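Long-range contacts in HTH-type transcriptional repressor PhnF (Mycobacterium smegmatis, PDB 3F8M), which represses, as a GntR-family DNA-binding regulator, the phnDCE operon for phosphate uptake when phosphate is available in the cell: residues V75-P83 with E91-S99; A126-V134 with L144-Q152. All coordinates share one frame; numbering follows the deposited sequence.

Contact 1. Residues V75-P83 with E91-S99; sequences VARPKIRQP and EAAKAQGLS
Gln96, in the turn that follows helix 89-94, reaches to the backbone of Lys79 and Arg81 at strand 80-83, where the chain passes from the winged helix-turn-helix part toward the UTRA fold. That turn is a Schellman motif: Gly97 has positive phi, Leu98 N bonds back to Ala93 O and Gly97 N to Lys94 O; Ala93 O also takes Gln96 N, from the opposite face of its plane. CB of Gln96 leaves toward the strand, CG lies anti to the carbonyl carbon (chi1 -77°), and the extended chain brings CD to 3.6 Å from Arg81 N. There the amide is gripped at both ends. Gln96 NE2 donates to Lys79 O at 2.9 Å, in the carbonyl plane, while Gln96 OE1 accepts from Arg81 N at 2.8 Å with an N-H...O angle of 170°. This pair of bonds fixes the amide's rotation. Arg81 CG and CD lie over the amide face at Gln96 NE2 (both 3.7 Å), the guanidinium turned 89° from the amide; Lys79 NZ makes a salt bridge with Asp186 of the second subunit. On the side of the amide away from Arg81, Leu98 CD2 meets Pro78 CG at 3.8 Å, and Ile80 CG1 lies 4.1 Å from Ala93 CB. Farther along, Ala92 CB packs 3.6 Å from Arg81 O.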
# COMPACT_ATOMS: atom_id res chain seq x y z
N VAL A 75 9.61 -22.66 7.83
CA VAL A 75 10.47 -21.53 7.48
C VAL A 75 9.83 -20.87 6.24
O VAL A 75 9.35 -21.56 5.33
CB VAL A 75 11.91 -22.03 7.23
CG1 VAL A 75 12.83 -20.90 6.73
CG2 VAL A 75 12.49 -22.60 8.53
N ALA A 76 9.78 -19.52 6.22
CA ALA A 76 9.21 -18.80 5.06
C ALA A 76 10.30 -17.92 4.47
O ALA A 76 11.34 -17.75 5.09
CB ALA A 76 8.01 -17.94 5.49
N ARG A 77 10.10 -17.43 3.24
CA ARG A 77 10.96 -16.35 2.73
C ARG A 77 10.29 -15.04 3.14
O ARG A 77 9.14 -14.79 2.78
CB ARG A 77 11.13 -16.40 1.20
CG ARG A 77 12.20 -15.41 0.70
CD ARG A 77 12.30 -15.39 -0.81
NE ARG A 77 13.10 -16.49 -1.32
CZ ARG A 77 12.58 -17.55 -1.92
NH1 ARG A 77 11.28 -17.61 -2.10
NH2 ARG A 77 13.36 -18.53 -2.36
N PRO A 78 10.99 -14.22 3.94
CA PRO A 78 10.34 -13.05 4.44
C PRO A 78 10.14 -12.01 3.32
O PRO A 78 11.01 -11.87 2.45
CB PRO A 78 11.32 -12.52 5.50
CG PRO A 78 12.43 -13.44 5.56
CD PRO A 78 12.39 -14.35 4.41
N LYS A 79 8.99 -11.36 3.34
CA LYS A 79 8.76 -10.17 2.49
C LYS A 79 9.71 -9.07 2.91
O LYS A 79 9.94 -8.86 4.11
CB LYS A 79 7.33 -9.68 2.67
CG LYS A 79 6.28 -10.67 2.21
CD LYS A 79 4.93 -10.13 2.55
CE LYS A 79 3.82 -10.97 1.95
NZ LYS A 79 2.52 -10.37 2.37
N ILE A 80 10.26 -8.35 1.92
CA ILE A 80 10.97 -7.11 2.22
C ILE A 80 9.98 -6.10 2.75
O ILE A 80 8.92 -5.94 2.17
CB ILE A 80 11.70 -6.52 0.98
CG1 ILE A 80 12.86 -7.43 0.58
CG2 ILE A 80 12.33 -5.17 1.31
CD1 ILE A 80 13.13 -7.43 -0.90
N ARG A 81 10.31 -5.47 3.87
CA ARG A 81 9.44 -4.47 4.51
C ARG A 81 9.99 -3.08 4.21
O ARG A 81 10.94 -2.59 4.84
CB ARG A 81 9.33 -4.73 6.02
CG ARG A 81 8.61 -6.03 6.35
CD ARG A 81 8.73 -6.37 7.85
NE ARG A 81 8.24 -5.27 8.67
CZ ARG A 81 6.97 -5.13 9.06
NH1 ARG A 81 6.05 -6.02 8.72
NH2 ARG A 81 6.63 -4.07 9.78
N GLN A 82 9.43 -2.45 3.20
CA GLN A 82 9.96 -1.20 2.75
C GLN A 82 9.17 0.02 3.23
O GLN A 82 7.98 0.13 2.94
CB GLN A 82 9.96 -1.25 1.23
CG GLN A 82 10.33 0.03 0.58
CD GLN A 82 11.05 -0.23 -0.71
OE1 GLN A 82 12.13 0.30 -0.91
NE2 GLN A 82 10.46 -1.05 -1.58
N PRO A 83 9.84 0.94 3.95
CA PRO A 83 9.22 2.20 4.37
C PRO A 83 8.79 2.99 3.13
O PRO A 83 9.51 2.99 2.12
CB PRO A 83 10.34 2.93 5.11
CG PRO A 83 11.37 1.88 5.41
CD PRO A 83 11.27 0.90 4.31
N GLU A 91 18.61 -0.86 1.36
CA GLU A 91 18.73 -0.54 2.79
C GLU A 91 17.63 -1.22 3.60
O GLU A 91 17.89 -1.70 4.70
CB GLU A 91 18.69 0.97 3.06
CG GLU A 91 19.82 1.76 2.42
CD GLU A 91 20.29 2.93 3.27
OE1 GLU A 91 19.54 3.40 4.18
OE2 GLU A 91 21.43 3.40 3.03
N ALA A 92 16.41 -1.25 3.05
CA ALA A 92 15.29 -1.87 3.77
C ALA A 92 15.59 -3.35 3.94
O ALA A 92 15.41 -3.87 5.03
CB ALA A 92 13.97 -1.68 3.03
N ALA A 93 16.08 -4.00 2.88
CA ALA A 93 16.37 -5.44 2.92
C ALA A 93 17.55 -5.74 3.85
O ALA A 93 17.48 -6.69 4.63
CB ALA A 93 16.62 -6.00 1.52
N LYS A 94 18.61 -4.92 3.77
CA LYS A 94 19.75 -4.96 4.71
C LYS A 94 19.30 -5.00 6.17
O LYS A 94 19.71 -5.89 6.91
CB LYS A 94 20.68 -3.77 4.52
CG LYS A 94 21.91 -4.03 3.62
N ALA A 95 18.47 -4.03 6.55
CA ALA A 95 17.83 -3.95 7.88
C ALA A 95 17.19 -5.25 8.39
O ALA A 95 17.06 -5.44 9.61
CB ALA A 95 16.82 -2.82 7.92
N GLN A 96 16.79 -6.13 7.47
CA GLN A 96 16.15 -7.41 7.82
C GLN A 96 17.12 -8.57 7.64
O GLN A 96 16.73 -9.73 7.80
CB GLN A 96 14.91 -7.68 6.95
CG GLN A 96 13.63 -6.92 7.31
CD GLN A 96 12.58 -7.02 6.20
OE1 GLN A 96 12.60 -6.24 5.23
NE2 GLN A 96 11.68 -8.01 6.31
N GLY A 97 18.37 -8.26 7.29
CA GLY A 97 19.37 -9.31 7.05
C GLY A 97 19.10 -10.09 5.77
O GLY A 97 19.38 -11.29 5.71
N LEU A 98 18.57 -9.40 4.76
CA LEU A 98 18.16 -9.99 3.48
C LEU A 98 19.00 -9.41 2.32
O LEU A 98 19.30 -8.23 2.34
CB LEU A 98 16.67 -9.69 3.20
CG LEU A 98 15.60 -10.23 4.16
CD1 LEU A 98 14.21 -9.61 3.88
CD2 LEU A 98 15.55 -11.77 4.10
N SER A 99 19.32 -10.23 1.32
CA SER A 99 20.22 -9.85 0.21
C SER A 99 19.53 -9.34 -1.08
O SER A 99 19.17 -10.13 -1.98
CB SER A 99 21.06 -11.04 -0.18
OG SER A 99 20.22 -12.03 -0.72
O HOH W 1 13.27 -3.29 6.29

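Contact 2. Residues A126-V134 with L144-Q152; sequences APVLQLERV and LETTKLPAQ
With chi1 of -83° and a bend at chi2, Glu132 swings its carboxylate across to Thr146, whose OG1 lies anti to its own carbonyl carbon (chi1 -54°). Thr146 OG1 donates to Glu132 OE2 at 2.6 Å, on the anti lone pair of OE2, and the other carboxylate oxygen is taken by a salt bridge to Arg193. Glu132 and Thr146 form a non-hydrogen-bonded pair of an antiparallel beta hairpin in the UTRA domain. On the same face Gln130 runs beside Lys148, and its OE1 lies 3.3 Å from Thr146 CG2.

The other face carries a salt bridge. Arg133 and Glu145 lie side by side, their guanidinium and carboxylate planes 20° apart. In one of the two modelled conformers of Glu145, its OE1 accepts from both Arg133 NE (3.1 Å) and Arg133 NH1 (3.3 Å) at the guanidinium edge. Leu131 CD2 lies over one guanidinium face, offset toward its rim, while Arg133 NH2 bonds to the carbonyl oxygens of His163 and Ala165. A water lies within hydrogen-bonding distance of Glu145 OE1, Leu131 O and Thr147 OG1.

Paired backbone bonds set the register at Leu129-Leu149, Leu131-Thr147 and Arg133-Glu145; Glu145 N to Arg133 O is 2.8 Å. Where the second strand gives way to a 3-10 turn, Ala151 N still reaches Pro127 O at 3.0 Å, with Pro127 CB 3.8 Å from Ala151 CB.

Strand 100-111 borders the hairpin beside 127-137, and strand 220-229 beside 140-150. Helix 157-160 packs on Leu129 and Leu149, on the face that carries the salt bridge.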
# COMPACT_ATOMS: atom_id res chain seq x y z
N ALA A 126 10.01 17.12 -25.03
CA ALA A 126 11.33 17.13 -24.38
C ALA A 126 11.86 15.69 -24.22
O ALA A 126 11.06 14.74 -24.04
CB ALA A 126 11.25 17.80 -23.03
N PRO A 127 13.18 15.53 -24.24
CA PRO A 127 13.78 14.18 -24.18
C PRO A 127 13.58 13.55 -22.80
O PRO A 127 13.65 14.21 -21.79
CB PRO A 127 15.25 14.45 -24.48
CG PRO A 127 15.48 15.81 -23.96
CD PRO A 127 14.22 16.57 -24.34
N VAL A 128 13.24 12.27 -22.79
CA VAL A 128 12.98 11.56 -21.54
C VAL A 128 13.89 10.34 -21.59
O VAL A 128 13.94 9.65 -22.64
CB VAL A 128 11.52 11.14 -21.46
CG1 VAL A 128 11.31 10.03 -20.31
CG2 VAL A 128 10.68 12.36 -21.20
N LEU A 129 14.64 10.11 -20.51
CA LEU A 129 15.47 8.94 -20.40
C LEU A 129 14.74 7.99 -19.49
O LEU A 129 14.42 8.38 -18.39
CB LEU A 129 16.85 9.28 -19.83
CG LEU A 129 17.84 8.13 -19.63
CD1 LEU A 129 18.07 7.37 -20.92
CD2 LEU A 129 19.21 8.67 -19.02
N GLN A 130 14.48 6.76 -19.95
CA GLN A 130 13.77 5.78 -19.08
C GLN A 130 14.71 4.66 -18.68
O GLN A 130 15.39 4.09 -19.53
CB GLN A 130 12.59 5.17 -19.83
CG GLN A 130 11.85 4.05 -19.04
CD GLN A 130 10.67 3.51 -19.80
OE1 GLN A 130 9.59 4.07 -19.74
NE2 GLN A 130 10.86 2.39 -20.49
N LEU A 131 14.74 4.38 -17.37
CA LEU A 131 15.51 3.31 -16.84
C LEU A 131 14.52 2.25 -16.36
O LEU A 131 13.61 2.54 -15.56
CB LEU A 131 16.31 3.78 -15.63
CG LEU A 131 17.05 2.67 -14.85
CD1 LEU A 131 18.06 1.86 -15.73
CD2 LEU A 131 17.73 3.27 -13.62
N GLU A 132 14.70 1.02 -16.84
CA GLU A 132 13.89 -0.12 -16.33
C GLU A 132 14.80 -1.14 -15.72
O GLU A 132 15.84 -1.48 -16.29
CB GLU A 132 13.14 -0.82 -17.44
CG GLU A 132 11.87 -0.20 -17.83
CD GLU A 132 10.80 -1.25 -18.23
OE1 GLU A 132 11.09 -2.14 -19.08
OE2 GLU A 132 9.66 -1.11 -17.75
N ARG A 133 14.44 -1.58 -14.52
CA ARG A 133 15.26 -2.51 -13.78
C ARG A 133 14.30 -3.48 -13.06
O ARG A 133 13.16 -3.11 -12.73
CB ARG A 133 16.08 -1.78 -12.72
CG ARG A 133 17.18 -0.86 -13.32
CD ARG A 133 18.13 -0.31 -12.29
NE ARG A 133 17.55 0.50 -11.23
CZ ARG A 133 18.29 1.10 -10.30
NH1 ARG A 133 17.72 1.81 -9.34
NH2 ARG A 133 19.60 0.97 -10.32
N VAL A 134 14.82 -4.67 -12.80
CA VAL A 134 14.17 -5.66 -11.93
C VAL A 134 14.88 -5.68 -10.57
O VAL A 134 16.11 -5.69 -10.50
CB VAL A 134 14.22 -7.07 -12.59
CG1 VAL A 134 13.61 -8.15 -11.68
CG2 VAL A 134 13.52 -7.08 -13.95
N LEU A 144 9.42 -4.71 -10.75
CA LEU A 144 9.89 -4.05 -11.97
C LEU A 144 9.67 -2.55 -11.77
O LEU A 144 8.53 -2.09 -11.48
CB LEU A 144 9.09 -4.59 -13.16
CG LEU A 144 9.27 -3.84 -14.50
CD1 LEU A 144 10.63 -4.21 -15.08
CD2 LEU A 144 8.19 -4.13 -15.51
N GLU A 145 10.77 -1.81 -11.91
CA GLU A 145 10.84 -0.38 -11.63
C GLU A 145 11.12 0.33 -12.94
O GLU A 145 12.13 0.02 -13.57
CB GLU A 145 12.04 -0.17 -10.72
CG GLU A 145 12.25 1.26 -10.24
CD GLU A 145 13.58 1.43 -9.59
OE1 GLU A 145 14.64 1.23 -10.30
OE2 GLU A 145 13.55 1.76 -8.36
N THR A 146 10.23 1.24 -13.34
CA THR A 146 10.37 1.96 -14.62
C THR A 146 10.42 3.42 -14.25
O THR A 146 9.41 3.97 -13.76
CB THR A 146 9.16 1.63 -15.50
OG1 THR A 146 9.03 0.19 -15.62
CG2 THR A 146 9.31 2.30 -16.92
N THR A 147 11.58 4.05 -14.44
CA THR A 147 11.75 5.42 -14.00
C THR A 147 11.89 6.26 -15.26
O THR A 147 12.71 5.94 -16.09
CB THR A 147 13.00 5.60 -13.14
OG1 THR A 147 12.90 4.76 -11.97
CG2 THR A 147 13.16 7.08 -12.66
N LYS A 148 11.03 7.26 -15.41
CA LYS A 148 11.12 8.22 -16.54
C LYS A 148 11.73 9.50 -16.00
O LYS A 148 11.22 10.08 -15.06
CB LYS A 148 9.74 8.51 -17.12
CG LYS A 148 9.22 7.30 -17.87
CD LYS A 148 7.80 7.50 -18.28
CE LYS A 148 7.28 6.18 -18.87
NZ LYS A 148 5.94 6.40 -19.49
N LEU A 149 12.80 9.97 -16.63
CA LEU A 149 13.53 11.11 -16.15
C LEU A 149 13.53 12.16 -17.26
O LEU A 149 13.65 11.80 -18.42
CB LEU A 149 14.99 10.71 -15.90
CG LEU A 149 15.28 9.60 -14.86
CD1 LEU A 149 16.72 9.09 -14.96
CD2 LEU A 149 15.00 10.24 -13.47
N PRO A 150 13.43 13.45 -16.89
CA PRO A 150 13.68 14.51 -17.89
C PRO A 150 15.18 14.48 -18.25
O PRO A 150 16.01 14.76 -17.39
CB PRO A 150 13.26 15.79 -17.14
CG PRO A 150 13.47 15.48 -15.65
CD PRO A 150 13.06 13.99 -15.57
N ALA A 151 15.49 14.03 -19.47
CA ALA A 151 16.87 13.70 -19.89
C ALA A 151 17.80 14.88 -19.76
O ALA A 151 18.99 14.71 -19.46
CB ALA A 151 16.90 13.24 -21.32
N GLN A 152 17.24 16.08 -19.98
CA GLN A 152 18.01 17.34 -19.91
C GLN A 152 18.61 17.58 -18.54
O GLN A 152 19.67 18.20 -18.40
CB GLN A 152 17.15 18.53 -20.37
CG GLN A 152 16.90 18.43 -21.86
CD GLN A 152 16.62 19.74 -22.55
OE1 GLN A 152 15.80 20.56 -22.10
NE2 GLN A 152 17.27 19.93 -23.70
O HOH W 2 14.33 16.66 -20.52
O HOH W 3 14.17 2.36 -12.67

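Overall arrangement
From the N terminus, the chain passes the two-stranded wing 66-69 and 72-75, then enters contact 1. There 75-83 meets 91-99 across seven intervening residues, closing a short loop that sets strand 80-83 against helix 89-94; the same strand pairs in parallel with strand 233-240 near the C terminus. After strand 100-111 and helix 114-120, contact 2 closes the hairpin of strands 127-137 and 140-150 within the six-stranded antiparallel sheet. The two loops follow in series, neither nested nor crossed. The centres of contact 1 and contact 2 are about 26 Å apart, and the nearest atoms of contact 1 and contact 2 about 8 Å. Strand 100-111 follows contact 1 directly and borders contact 2, linking the two.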